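Aminoglycoside N(6')acetyltransferase (Legionella pneumophila subsp. pneumophila, PDB 3F5B) probably transfers an acetyl group from acetyl-coenzyme A to an amino group of aminoglycoside antibiotics, as a member of the GNAT acyltransferase family. Local coordinates at residues S125-I136 / V163-E173. Numbering follows the deposited sequence. Where two conformers were deposited one is given.
Sequences SDTKIVLINPEI and VPHYKMKLCIE. With CHX (cyclohexane), chain D.
Ile129-Ile132 and Pro164-Cys171 run antiparallel, their axes 4.7 Å apart, with Val130-Leu170 and Ile132-Met168 as hydrogen-bonded pairs; Tyr166 N to Pro134 O (2.9 Å) and Ile136 N to Pro164 O carry the pairing past the strand end. Ile136 lies on the Tyr166 ring, its CG1 3.6 Å from the ring centroid and 3° off the normal, a CH-pi contact. CD1 of Ile136, anti to CA (chi2 -175°), reaches on over the CD1-CE1 side of the ring. A second CH-pi contact sets Glu135 CA over one face of the His165 imidazole, offset toward its rim. Pro134 CG touches SE of selenomethionine Met168 at 3.7 Å. In the ligand pocket, Pro134 CA lies 3.9 Å from C6 of cyclohexane, and Ile132 CG1 4.0 Å from its C4. At the other end, Ile172 CD1 packs on Val130 CG2 (3.6 Å), and Lys128 NZ forms a salt bridge with Glu173 OE2; a water bound to NZ lies close to OE2, and Lys176 is a second partner of Glu173. Strand 94-101 flanks 129-132 in parallel and strand 151-158 flanks 164-171 antiparallel, while helix 139-148 packs on Ile132, Pro134, Tyr166 and Met168, within the mixed sheet of the GNAT fold.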
loop_
_atom_site.group_PDB
_atom_site.type_symbol
_atom_site.label_atom_id
_atom_site.label_comp_id
_atom_site.label_asym_id
_atom_site.label_seq_id
_atom_site.Cartn_x
_atom_site.Cartn_y
_atom_site.Cartn_z
ATOM N N SER A 125 -2.736 -5.807 12.179
ATOM C CA SER A 125 -3.886 -5.788 13.071
ATOM C C SER A 125 -3.602 -5.112 14.424
ATOM O O SER A 125 -4.517 -4.631 15.092
ATOM C CB SER A 125 -4.391 -7.215 13.288
ATOM O OG SER A 125 -3.470 -7.918 14.107
ATOM N N ASP A 126 -2.333 -5.121 14.805
ATOM C CA ASP A 126 -1.770 -4.545 16.032
ATOM C C ASP A 126 -1.390 -3.056 15.873
ATOM O O ASP A 126 -0.996 -2.388 16.829
ATOM C CB ASP A 126 -0.478 -5.314 16.285
ATOM C CG ASP A 126 0.259 -5.626 14.965
ATOM O OD1 ASP A 126 0.321 -4.740 14.064
ATOM O OD2 ASP A 126 0.746 -6.760 14.812
ATOM N N THR A 127 -1.468 -2.551 14.653
ATOM C CA THR A 127 -1.113 -1.173 14.361
ATOM C C THR A 127 -2.331 -0.256 14.573
ATOM O O THR A 127 -3.474 -0.689 14.415
ATOM C CB THR A 127 -0.558 -1.119 12.920
ATOM O OG1 THR A 127 0.651 -1.877 12.876
ATOM C CG2 THR A 127 -0.288 0.300 12.453
ATOM N N LYS A 128 -2.099 0.995 14.952
ATOM C CA LYS A 128 -3.214 1.921 15.206
ATOM C C LYS A 128 -3.702 2.655 13.964
ATOM O O LYS A 128 -4.889 2.832 13.761
ATOM C CB LYS A 128 -2.831 2.942 16.286
ATOM C CG LYS A 128 -3.268 2.566 17.691
ATOM C CD LYS A 128 -2.679 1.230 18.146
ATOM C CE LYS A 128 -3.725 0.396 18.881
ATOM N NZ LYS A 128 -4.767 -0.104 17.919
ATOM N N ILE A 129 -2.767 3.074 13.125
ATOM C CA ILE A 129 -3.024 4.068 12.078
ATOM C C ILE A 129 -2.292 3.640 10.822
ATOM O O ILE A 129 -1.129 3.247 10.909
ATOM C CB ILE A 129 -2.478 5.473 12.541
ATOM C CG1 ILE A 129 -3.123 5.896 13.869
ATOM C CG2 ILE A 129 -2.632 6.559 11.437
ATOM C CD1 ILE A 129 -4.617 6.156 13.760
ATOM N N VAL A 130 -2.990 3.669 9.679
ATOM C CA VAL A 130 -2.368 3.496 8.363
ATOM C C VAL A 130 -2.455 4.818 7.606
ATOM O O VAL A 130 -3.488 5.486 7.624
ATOM C CB VAL A 130 -3.042 2.369 7.481
ATOM C CG1 VAL A 130 -2.339 2.260 6.102
ATOM C CG2 VAL A 130 -3.010 1.030 8.207
ATOM N N LEU A 131 -1.365 5.183 6.940
ATOM C CA LEU A 131 -1.339 6.381 6.111
ATOM C C LEU A 131 -1.111 5.985 4.672
ATOM O O LEU A 131 -0.302 5.098 4.389
ATOM C CB LEU A 131 -0.230 7.331 6.561
ATOM C CG LEU A 131 -0.288 7.791 8.019
ATOM C CD1 LEU A 131 1.022 8.479 8.390
ATOM C CD2 LEU A 131 -1.490 8.706 8.259
ATOM N N ILE A 132 -1.832 6.657 3.772
ATOM C CA ILE A 132 -1.625 6.534 2.327
ATOM C C ILE A 132 -1.609 7.908 1.661
ATOM O O ILE A 132 -2.305 8.832 2.110
ATOM C CB ILE A 132 -2.653 5.560 1.686
ATOM C CG1 ILE A 132 -2.131 5.031 0.355
ATOM C CG2 ILE A 132 -4.050 6.171 1.594
ATOM C CD1 ILE A 132 -2.710 3.595 -0.005
ATOM N N ASN A 133 -0.814 8.042 0.597
ATOM C CA ASN A 133 -0.452 9.380 0.096
ATOM C C ASN A 133 -0.600 9.561 -1.421
ATOM O O ASN A 133 0.395 9.787 -2.097
ATOM C CB ASN A 133 0.993 9.681 0.507
ATOM C CG ASN A 133 1.145 9.824 2.017
ATOM O OD1 ASN A 133 0.758 10.835 2.586
ATOM N ND2 ASN A 133 1.688 8.794 2.669
ATOM N N PRO A 134 -1.832 9.449 -1.968
ATOM C CA PRO A 134 -1.907 9.518 -3.433
ATOM C C PRO A 134 -1.804 10.930 -3.981
ATOM O O PRO A 134 -2.087 11.906 -3.266
ATOM C CB PRO A 134 -3.297 8.952 -3.730
ATOM C CG PRO A 134 -4.106 9.438 -2.542
ATOM C CD PRO A 134 -3.161 9.178 -1.380
ATOM N N GLU A 135 -1.351 11.026 -5.233
ATOM C CA GLU A 135 -1.397 12.265 -6.014
ATOM C C GLU A 135 -2.865 12.682 -6.173
ATOM O O GLU A 135 -3.714 11.846 -6.485
ATOM C CB GLU A 135 -0.785 11.981 -7.387
ATOM C CG GLU A 135 -0.652 13.187 -8.272
ATOM C CD GLU A 135 0.048 12.870 -9.577
ATOM O OE1 GLU A 135 0.591 11.767 -9.743
ATOM O OE2 GLU A 135 0.080 13.765 -10.436
ATOM N N ILE A 136 -3.171 13.952 -5.956
ATOM C CA ILE A 136 -4.562 14.388 -5.949
ATOM C C ILE A 136 -5.217 14.087 -7.317
ATOM O O ILE A 136 -6.386 13.659 -7.380
ATOM C CB ILE A 136 -4.728 15.890 -5.495
ATOM C CG1 ILE A 136 -4.282 16.079 -4.036
ATOM C CG2 ILE A 136 -6.172 16.372 -5.684
ATOM C CD1 ILE A 136 -4.526 17.477 -3.484
ATOM N N VAL A 163 3.994 17.767 -7.130
ATOM C CA VAL A 163 2.639 18.134 -7.477
ATOM C C VAL A 163 1.783 17.894 -6.218
ATOM O O VAL A 163 2.241 17.255 -5.257
ATOM C CB VAL A 163 2.120 17.262 -8.659
ATOM C CG1 VAL A 163 2.994 17.507 -9.907
ATOM C CG2 VAL A 163 2.130 15.796 -8.295
ATOM N N PRO A 164 0.540 18.407 -6.202
ATOM C CA PRO A 164 -0.256 18.159 -4.998
ATOM C C PRO A 164 -0.619 16.695 -4.751
ATOM O O PRO A 164 -0.944 15.950 -5.699
ATOM C CB PRO A 164 -1.502 19.044 -5.212
ATOM C CG PRO A 164 -1.004 20.145 -6.138
ATOM C CD PRO A 164 -0.123 19.367 -7.099
ATOM N N HIS A 165 -0.549 16.298 -3.476
ATOM C CA HIS A 165 -0.903 14.963 -3.000
ATOM C C HIS A 165 -1.761 15.128 -1.742
ATOM O O HIS A 165 -1.690 16.157 -1.065
ATOM C CB HIS A 165 0.345 14.136 -2.612
ATOM C CG HIS A 165 1.237 13.786 -3.754
ATOM N ND1 HIS A 165 1.502 12.480 -4.127
ATOM C CD2 HIS A 165 1.951 14.568 -4.593
ATOM C CE1 HIS A 165 2.335 12.479 -5.154
ATOM N NE2 HIS A 165 2.628 13.734 -5.446
ATOM N N TYR A 166 -2.565 14.125 -1.427
ATOM C CA TYR A 166 -3.307 14.102 -0.175
ATOM C C TYR A 166 -2.532 13.260 0.836
ATOM O O TYR A 166 -1.892 12.301 0.463
ATOM C CB TYR A 166 -4.659 13.417 -0.367
ATOM C CG TYR A 166 -5.727 14.254 -1.059
ATOM C CD1 TYR A 166 -6.002 15.553 -0.636
ATOM C CD2 TYR A 166 -6.484 13.718 -2.108
ATOM C CE1 TYR A 166 -7.011 16.329 -1.253
ATOM C CE2 TYR A 166 -7.512 14.475 -2.752
ATOM C CZ TYR A 166 -7.756 15.768 -2.308
ATOM O OH TYR A 166 -8.719 16.508 -2.905
ATOM N N LYS A 167 -2.628 13.617 2.108
ATOM C CA LYS A 167 -2.255 12.724 3.175
ATOM C C LYS A 167 -3.580 12.145 3.663
ATOM O O LYS A 167 -4.510 12.906 3.966
ATOM C CB LYS A 167 -1.566 13.514 4.280
ATOM C CG LYS A 167 -0.381 12.792 4.887
ATOM C CD LYS A 167 0.148 13.476 6.148
ATOM C CE LYS A 167 1.050 12.524 6.914
ATOM N NZ LYS A 167 0.784 12.643 8.396
HETATM N N MSE A 168 -3.689 10.813 3.702
HETATM C CA MSE A 168 -4.949 10.156 4.081
HETATM C C MSE A 168 -4.674 9.183 5.207
HETATM O O MSE A 168 -3.597 8.603 5.259
HETATM C CB MSE A 168 -5.564 9.425 2.883
HETATM C CG MSE A 168 -5.794 10.349 1.683
HETATM SE SE MSE A 168 -6.631 9.547 0.146
HETATM C CE MSE A 168 -8.370 9.290 0.889
ATOM N N LYS A 169 -5.646 9.002 6.094
ATOM C CA LYS A 169 -5.425 8.254 7.318
ATOM C C LYS A 169 -6.591 7.295 7.559
ATOM O O LYS A 169 -7.770 7.648 7.303
ATOM C CB LYS A 169 -5.252 9.237 8.493
ATOM C CG LYS A 169 -5.191 8.609 9.884
ATOM C CD LYS A 169 -5.274 9.662 11.014
ATOM C CE LYS A 169 -6.714 10.010 11.355
ATOM N NZ LYS A 169 -6.914 11.160 12.350
ATOM N N LEU A 170 -6.255 6.087 8.017
ATOM C CA LEU A 170 -7.256 5.082 8.392
ATOM C C LEU A 170 -7.026 4.597 9.818
ATOM O O LEU A 170 -5.899 4.276 10.184
ATOM C CB LEU A 170 -7.223 3.902 7.415
ATOM C CG LEU A 170 -8.125 2.689 7.678
ATOM C CD1 LEU A 170 -9.581 3.093 7.751
ATOM C CD2 LEU A 170 -7.918 1.665 6.583
ATOM N N CYS A 171 -8.102 4.541 10.599
ATOM C CA CYS A 171 -8.037 4.016 11.958
ATOM C C CYS A 171 -8.310 2.510 11.977
ATOM O O CYS A 171 -9.428 2.070 11.707
ATOM C CB CYS A 171 -9.010 4.763 12.867
ATOM S SG CYS A 171 -9.212 4.005 14.472
ATOM N N ILE A 172 -7.283 1.732 12.310
ATOM C CA ILE A 172 -7.400 0.268 12.295
ATOM C C ILE A 172 -8.516 -0.231 13.225
ATOM O O ILE A 172 -9.254 -1.150 12.872
ATOM C CB ILE A 172 -6.022 -0.401 12.531
ATOM C CG1 ILE A 172 -5.056 0.057 11.410
ATOM C CG2 ILE A 172 -6.117 -1.934 12.682
ATOM C CD1 ILE A 172 -3.710 -0.670 11.355
ATOM N N GLU A 173 -8.685 0.414 14.378
ATOM C CA GLU A 173 -9.712 -0.030 15.316
ATOM C C GLU A 173 -11.135 0.281 14.835
ATOM O O GLU A 173 -12.042 -0.513 15.062
ATOM C CB GLU A 173 -9.436 0.471 16.733
ATOM C CG GLU A 173 -8.223 -0.217 17.425
ATOM C CD GLU A 173 -8.335 -1.758 17.584
ATOM O OE1 GLU A 173 -9.369 -2.269 18.069
ATOM O OE2 GLU A 173 -7.358 -2.470 17.243
HETATM C C1 CHX D . 0.481 5.477 -6.002
HETATM C C2 CHX D . 0.440 4.012 -5.559
HETATM C C3 CHX D . 0.628 3.876 -4.043
HETATM C C4 CHX D . -0.542 4.506 -3.277
HETATM C C5 CHX D . -1.150 5.721 -4.004
HETATM C C6 CHX D . -0.186 6.420 -4.981
HETATM O O HOH W 1 -5.088 -2.031 15.997
HETATM O O HOH W 2 -6.906 2.287 15.525
#